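Local coordinates for protein 5-formaminoimidazole-4-carboxamide-1-(beta)-D-ribofuranosyl 5'-monophosphate synthetase (PDB 2R7L) that catalyses the ATP- and formate-dependent formylation of AICAR to FAICAR in purine biosynthesis without using folates, at residues 93-96 against 97-101; 101-104 against 105-109. All blocks are in the same frame, centred on the assembly; numbering follows the deposited sequence.

Contact 1 of 2, residues 93-96 against 97-101. With AMZ (aminoimidazole 4-carboxamide ribonucleotide), chain F.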
ATOM      1  N   GLY A  93      -8.961   5.891  30.077  1.00 48.04           N
ATOM      2  CA  GLY A  93      -9.320   5.271  31.354  1.00 46.76           C
ATOM      3  C   GLY A  93      -8.253   5.276  32.430  1.00 40.71           C
ATOM      4  O   GLY A  93      -8.475   5.802  33.522  1.00 41.88           O
ATOM      5  N   SER A  94      -7.100   4.686  32.126  1.00 38.47           N
ATOM      6  CA  SER A  94      -6.010   4.572  33.090  1.00 40.08           C
ATOM      7  C   SER A  94      -5.440   5.926  33.470  1.00 46.26           C
ATOM      8  O   SER A  94      -4.950   6.101  34.585  1.00 47.05           O
ATOM      9  CB  SER A  94      -4.876   3.706  32.543  1.00 43.39           C
ATOM     10  OG  SER A  94      -5.289   2.371  32.359  1.00 46.32           O
ATOM     11  N   PHE A  95      -5.480   6.869  32.533  1.00 45.59           N
ATOM     12  CA  PHE A  95      -4.928   8.191  32.774  1.00 43.47           C
ATOM     13  C   PHE A  95      -5.785   8.960  33.768  1.00 44.52           C
ATOM     14  O   PHE A  95      -5.273   9.532  34.730  1.00 43.87           O
ATOM     15  CB  PHE A  95      -4.806   8.991  31.478  1.00 37.68           C
ATOM     16  CG  PHE A  95      -4.512  10.445  31.703  1.00 32.67           C
ATOM     17  CD1 PHE A  95      -3.253  10.850  32.129  1.00 37.55           C
ATOM     18  CD2 PHE A  95      -5.492  11.403  31.513  1.00 31.95           C
ATOM     19  CE1 PHE A  95      -2.976  12.182  32.351  1.00 35.00           C
ATOM     20  CE2 PHE A  95      -5.227  12.738  31.736  1.00 36.96           C
ATOM     21  CZ  PHE A  95      -3.966  13.129  32.153  1.00 38.58           C
ATOM     22  N   ILE A  96      -7.088   8.985  33.516  1.00 43.15           N
ATOM     23  CA  ILE A  96      -8.019   9.658  34.405  1.00 45.87           C
ATOM     24  C   ILE A  96      -7.958   9.055  35.809  1.00 49.73           C
ATOM     25  O   ILE A  96      -8.007   9.776  36.806  1.00 52.36           O
ATOM     26  CB  ILE A  96      -9.443   9.611  33.842  1.00 44.53           C
ATOM     27  CG1 ILE A  96      -9.469  10.282  32.468  1.00 40.77           C
ATOM     28  CG2 ILE A  96     -10.417  10.296  34.786  1.00 43.42           C
ATOM     29  CD1 ILE A  96     -10.774  10.112  31.714  1.00 43.12           C
ATOM     30  N   ALA A  97      -7.807   7.736  35.881  1.00 47.13           N
ATOM     31  CA  ALA A  97      -7.722   7.041  37.161  1.00 46.96           C
ATOM     32  C   ALA A  97      -6.446   7.370  37.927  1.00 47.49           C
ATOM     33  O   ALA A  97      -6.504   7.752  39.094  1.00 45.01           O
ATOM     34  CB  ALA A  97      -7.849   5.535  36.968  1.00 38.10           C
ATOM     35  N   TYR A  98      -5.297   7.207  37.276  1.00 45.02           N
ATOM     36  CA  TYR A  98      -4.008   7.408  37.937  1.00 44.56           C
ATOM     37  C   TYR A  98      -3.740   8.877  38.262  1.00 50.06           C
ATOM     38  O   TYR A  98      -3.070   9.195  39.245  1.00 53.83           O
ATOM     39  CB  TYR A  98      -2.871   6.867  37.078  1.00 51.22           C
ATOM     40  CG  TYR A  98      -2.595   5.389  37.228  1.00 50.34           C
ATOM     41  CD1 TYR A  98      -2.774   4.517  36.159  1.00 50.12           C
ATOM     42  CD2 TYR A  98      -2.127   4.867  38.425  1.00 47.41           C
ATOM     43  CE1 TYR A  98      -2.506   3.168  36.282  1.00 49.19           C
ATOM     44  CE2 TYR A  98      -1.856   3.516  38.558  1.00 50.12           C
ATOM     45  CZ  TYR A  98      -2.049   2.672  37.481  1.00 51.64           C
ATOM     46  OH  TYR A  98      -1.783   1.330  37.603  1.00 57.29           O
ATOM     47  N   CYS A  99      -4.255   9.768  37.425  1.00 48.89           N
ATOM     48  CA  CYS A  99      -4.078  11.198  37.629  1.00 56.10           C
ATOM     49  C   CYS A  99      -5.046  11.698  38.698  1.00 57.25           C
ATOM     50  O   CYS A  99      -4.675  12.488  39.565  1.00 59.10           O
ATOM     51  CB  CYS A  99      -4.308  11.949  36.311  1.00 56.72           C
ATOM     52  SG  CYS A  99      -4.055  13.740  36.367  1.00 54.73           S
ATOM     53  N   GLY A 100      -6.283  11.217  38.621  1.00 51.88           N
ATOM     54  CA  GLY A 100      -7.349  11.639  39.508  1.00 36.13           C
ATOM     55  C   GLY A 100      -8.290  12.564  38.778  1.00 38.76           C
ATOM     56  O   GLY A 100      -7.885  13.628  38.323  1.00 44.89           O
ATOM     57  N   LEU A 101      -9.548  12.165  38.660  1.00 38.94           N
ATOM     58  CA  LEU A 101     -10.527  12.941  37.900  1.00 45.82           C
ATOM     59  C   LEU A 101     -10.667  14.383  38.392  1.00 53.00           C
ATOM     60  O   LEU A 101     -10.987  15.287  37.615  1.00 53.45           O
ATOM     61  CB  LEU A 101     -11.887  12.242  37.898  1.00 43.53           C
ATOM     62  CG  LEU A 101     -13.021  13.012  37.221  1.00 42.70           C
ATOM     63  CD1 LEU A 101     -12.717  13.268  35.743  1.00 42.02           C
ATOM     64  CD2 LEU A 101     -14.338  12.276  37.380  1.00 48.81           C
TER
HETATM   65  O5  AMZ F 401     -10.055  -3.840  27.130  1.00 35.53           O
HETATM   66  C6  AMZ F 401     -10.963  -3.207  27.674  1.00 33.97           C
HETATM   67  N2  AMZ F 401     -12.236  -3.240  27.291  1.00 26.89           N
HETATM   68  C3A AMZ F 401     -10.676  -2.322  28.876  1.00 27.91           C
HETATM   69  C7A AMZ F 401     -11.602  -1.653  29.657  1.00 31.41           C
HETATM   70  N3  AMZ F 401     -12.928  -1.638  29.513  1.00 25.65           N
HETATM   71  N1  AMZ F 401      -9.468  -2.080  29.369  1.00 32.69           N
HETATM   72  C5  AMZ F 401      -9.630  -1.273  30.426  1.00 26.94           C
HETATM   73  N   AMZ F 401     -10.931  -1.015  30.600  1.00 35.75           N
HETATM   74  C1  AMZ F 401     -11.519  -0.152  31.653  1.00 40.42           C
HETATM   75  C2  AMZ F 401     -11.820  -0.914  32.944  1.00 42.31           C
HETATM   76  C3  AMZ F 401     -10.658  -0.551  33.850  1.00 45.06           C
HETATM   77  O2  AMZ F 401     -11.124  -0.446  35.195  1.00 52.16           O
HETATM   78  O1  AMZ F 401     -13.041  -0.393  33.482  1.00 50.91           O
HETATM   79  O   AMZ F 401     -10.488   0.805  31.948  1.00 38.43           O
HETATM   80  C   AMZ F 401     -10.277   0.844  33.363  1.00 48.29           C
HETATM   81  C4  AMZ F 401      -8.780   1.142  33.578  1.00 41.52           C
HETATM   82  O3  AMZ F 401      -7.986   0.151  32.934  1.00 32.80           O
HETATM   83  P   AMZ F 401      -6.721  -0.442  33.676  1.00 35.93           P
HETATM   84  OP1 AMZ F 401      -5.626   0.534  33.915  1.00 38.70           O
HETATM   85  O4  AMZ F 401      -7.232  -1.059  35.070  1.00 41.19           O
HETATM   86  OP2 AMZ F 401      -6.195  -1.696  32.794  1.00 34.79           O
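Cys99 sits over one face of the Phe95 ring, one helical turn further on: its CB lies 4.2 Å from Phe95 CE1, above the plane and displaced toward the rim. Cys99 SG, swung anti to its own backbone N (chi1 -177°), is 4.8 Å from the Phe95 ring centroid and well off the ring normal, an oblique sulfur-aromatic contact. Tyr98 meets the preceding turn with its edge: CD1 is 3.1 Å from Ser94 O, which lies near the ring plane, while Tyr98 N donates to the same oxygen at 2.9 Å. The far end of the tyrosine leaves the helix, its hydroxyl hydrogen-bonded to Arg51 and its ring edge-to-face with Phe70. An alanine here would probably leave Arg51 without this hydroxyl partner and Phe70 without the ring edge-to-face with it. Ile96 and Leu101 run side by side in the same direction, and Ile96 CG2 touches Leu101 CD1 at 3.9 Å. Gly100, just before Leu101 in sequence, is the first residue to leave the helix and the N-cap of the next; its N is bonded to Ile96 O at 2.9 Å, and at its positive phi (105°) a CB would press against the carbonyl oxygen of Cys99. Ser94 OG donates to OP1 of the AICAR phosphate at 2.4 Å, a doubtfully short value, and is also bonded to Ser26. Ser94 thus belongs to the AICAR pocket, its place in the first turn of a helix after parallel strand 87-89 being consistent with the phosphate sites of Rossmann-like folds.

Contact 2 of 2, residues 101-104 against 105-109; sequences LDNV and ENSFL
Glu105 CG stands anti to the carbonyl carbon (chi1 -61°) and the chain then bends at chi2 (-71°), which lays it beside Leu101. This course brings Glu105 CG to 3.0 Å from Leu101 O and Glu105 OE2 to 3.4 Å from Leu101 CD1, the two side chains pointing the same way, so the carboxylate flanks a methyl group. Glu105 OE1 has a long, weak ion pair with Arg117. The backbone bonds of this turn are irregular. Glu105 N divides its hydrogen between Leu101 O and Asp102 O, both 3.1 Å away and both weak, and Asn106 N reaches Asp102 O at 3.3 Å. The next amide, Ser107 N, bonds to Asn103 O at 2.9 Å from a position 40° above the carbonyl plane, and Ser107 CB packs on Asn103 CB at 4.1 Å. Asn103 turns its amide back along the chain, where ND2 is bonded to Cys99 O and thus ties the start of this helix to the end of the preceding one. Phe108 sets CB against Val104 CA at 4.1 Å, but CG, anti to its own N, carries the ring away from the turn to meet Phe95 edge-to-face. Asp102, on the exposed side, forms a salt bridge with Arg120, while Val104 O accepts from Arg116. The short helix 101-106 thus rests on helix 93-99 through Leu101 and Val104, and the chain leaving it inserts Phe108 between helix 93-99 and helix 76-84.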
ATOM      1  N   LEU A 101      -9.548  12.165  38.660  1.00 38.94           N
ATOM      2  CA  LEU A 101     -10.527  12.941  37.900  1.00 45.82           C
ATOM      3  C   LEU A 101     -10.667  14.383  38.392  1.00 53.00           C
ATOM      4  O   LEU A 101     -10.987  15.287  37.615  1.00 53.45           O
ATOM      5  CB  LEU A 101     -11.887  12.242  37.898  1.00 43.53           C
ATOM      6  CG  LEU A 101     -13.021  13.012  37.221  1.00 42.70           C
ATOM      7  CD1 LEU A 101     -12.717  13.268  35.743  1.00 42.02           C
ATOM      8  CD2 LEU A 101     -14.338  12.276  37.380  1.00 48.81           C
ATOM      9  N   ASP A 102     -10.435  14.599  39.682  1.00 57.66           N
ATOM     10  CA  ASP A 102     -10.506  15.948  40.227  1.00 58.49           C
ATOM     11  C   ASP A 102      -9.272  16.744  39.822  1.00 53.31           C
ATOM     12  O   ASP A 102      -9.383  17.880  39.367  1.00 46.70           O
ATOM     13  CB  ASP A 102     -10.687  15.922  41.744  1.00 69.34           C
ATOM     14  CG  ASP A 102     -12.141  15.743  42.152  1.00 78.64           C
ATOM     15  OD1 ASP A 102     -13.033  16.026  41.322  1.00 83.75           O
ATOM     16  OD2 ASP A 102     -12.395  15.323  43.300  1.00 84.72           O
ATOM     17  N   ASN A 103      -8.100  16.133  39.977  1.00 47.97           N
ATOM     18  CA  ASN A 103      -6.865  16.699  39.452  1.00 50.90           C
ATOM     19  C   ASN A 103      -6.951  16.980  37.949  1.00 52.24           C
ATOM     20  O   ASN A 103      -6.347  17.930  37.462  1.00 57.65           O
ATOM     21  CB  ASN A 103      -5.688  15.766  39.728  1.00 52.08           C
ATOM     22  CG  ASN A 103      -5.371  15.643  41.205  1.00 57.26           C
ATOM     23  OD1 ASN A 103      -5.716  16.516  42.005  1.00 60.90           O
ATOM     24  ND2 ASN A 103      -4.700  14.557  41.575  1.00 56.50           N
ATOM     25  N   VAL A 104      -7.702  16.156  37.219  1.00 52.12           N
ATOM     26  CA  VAL A 104      -7.858  16.339  35.778  1.00 45.90           C
ATOM     27  C   VAL A 104      -8.717  17.559  35.471  1.00 52.49           C
ATOM     28  O   VAL A 104      -8.467  18.273  34.500  1.00 58.70           O
ATOM     29  CB  VAL A 104      -8.487  15.098  35.088  1.00 42.64           C
ATOM     30  CG1 VAL A 104      -8.857  15.419  33.651  1.00 45.37           C
ATOM     31  CG2 VAL A 104      -7.542  13.906  35.132  1.00 40.76           C
ATOM     32  N   GLU A 105      -9.725  17.805  36.300  1.00 50.98           N
ATOM     33  CA  GLU A 105     -10.689  18.872  36.017  1.00 49.58           C
ATOM     34  C   GLU A 105     -10.166  20.270  36.343  1.00 45.56           C
ATOM     35  O   GLU A 105     -10.632  21.250  35.760  1.00 45.39           O
ATOM     36  CB  GLU A 105     -12.013  18.633  36.752  1.00 50.21           C
ATOM     37  CG  GLU A 105     -12.731  17.347  36.372  1.00 55.14           C
ATOM     38  CD  GLU A 105     -13.314  17.386  34.975  1.00 57.69           C
ATOM     39  OE1 GLU A 105     -13.812  18.453  34.563  1.00 65.15           O
ATOM     40  OE2 GLU A 105     -13.283  16.343  34.289  1.00 59.20           O
ATOM     41  N   ASN A 106      -9.209  20.365  37.267  1.00 46.79           N
ATOM     42  CA  ASN A 106      -8.728  21.676  37.718  1.00 57.03           C
ATOM     43  C   ASN A 106      -7.287  21.768  38.251  1.00 59.03           C
ATOM     44  O   ASN A 106      -6.905  22.775  38.842  1.00 65.66           O
ATOM     45  CB  ASN A 106      -9.714  22.298  38.721  1.00 60.21           C
ATOM     46  CG  ASN A 106     -10.312  21.275  39.676  1.00 59.63           C
ATOM     47  OD1 ASN A 106      -9.592  20.554  40.370  1.00 60.32           O
ATOM     48  ND2 ASN A 106     -11.640  21.223  39.723  1.00 56.95           N
ATOM     49  N   SER A 107      -6.484  20.735  38.026  1.00 60.41           N
ATOM     50  CA  SER A 107      -5.092  20.753  38.468  1.00 56.57           C
ATOM     51  C   SER A 107      -4.119  20.353  37.349  1.00 60.27           C
ATOM     52  O   SER A 107      -2.907  20.531  37.480  1.00 58.52           O
ATOM     53  CB  SER A 107      -4.920  19.841  39.686  1.00 60.65           C
ATOM     54  OG  SER A 107      -3.556  19.547  39.941  1.00 59.58           O
ATOM     55  N   PHE A 108      -4.651  19.821  36.249  1.00 57.42           N
ATOM     56  CA  PHE A 108      -3.813  19.325  35.149  1.00 54.86           C
ATOM     57  C   PHE A 108      -3.723  20.342  34.012  1.00 52.14           C
ATOM     58  O   PHE A 108      -4.544  20.337  33.099  1.00 45.21           O
ATOM     59  CB  PHE A 108      -4.336  17.981  34.624  1.00 45.33           C
ATOM     60  CG  PHE A 108      -3.330  17.219  33.813  1.00 41.85           C
ATOM     61  CD1 PHE A 108      -3.483  17.076  32.445  1.00 43.66           C
ATOM     62  CD2 PHE A 108      -2.223  16.657  34.420  1.00 32.80           C
ATOM     63  CE1 PHE A 108      -2.550  16.377  31.697  1.00 35.71           C
ATOM     64  CE2 PHE A 108      -1.287  15.960  33.674  1.00 40.68           C
ATOM     65  CZ  PHE A 108      -1.454  15.820  32.315  1.00 35.78           C
ATOM     66  N   LEU A 109      -2.719  21.213  34.079  1.00 57.44           N
ATOM     67  CA  LEU A 109      -2.588  22.307  33.118  1.00 63.21           C
ATOM     68  C   LEU A 109      -1.805  21.900  31.869  1.00 60.96           C
ATOM     69  O   LEU A 109      -0.670  22.333  31.664  1.00 60.03           O
ATOM     70  CB  LEU A 109      -1.943  23.526  33.784  1.00 63.22           C
ATOM     71  CG  LEU A 109      -2.754  24.203  34.890  1.00 67.14           C
ATOM     72  CD1 LEU A 109      -1.906  25.238  35.616  1.00 68.85           C
ATOM     73  CD2 LEU A 109      -4.015  24.834  34.320  1.00 63.45           C
TER

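Overall arrangement
Contacts 1 and 2 follow each other along the chain and share Leu101. Their centres lie about 10 Å apart, and an apolar patch joins them: Phe95 CZ meets Phe108 CE1 at 3.6 Å, and Cys99 SG approaches Val104 CG2 at 3.7 Å. Both are partly buried, but contact 1 lies deeper, with five of nine touching residues buried against three of eight, and its centre about 12 Å from the chain's centre against about 18 Å for contact 2. Contact 1 combines aromatic and sulfur packing with a ligand phosphate; contact 2, away from the bound substrate, is made of irregular, partly weak backbone bonds, with Asp102 in a salt bridge to Arg120 and Glu105 only weakly paired.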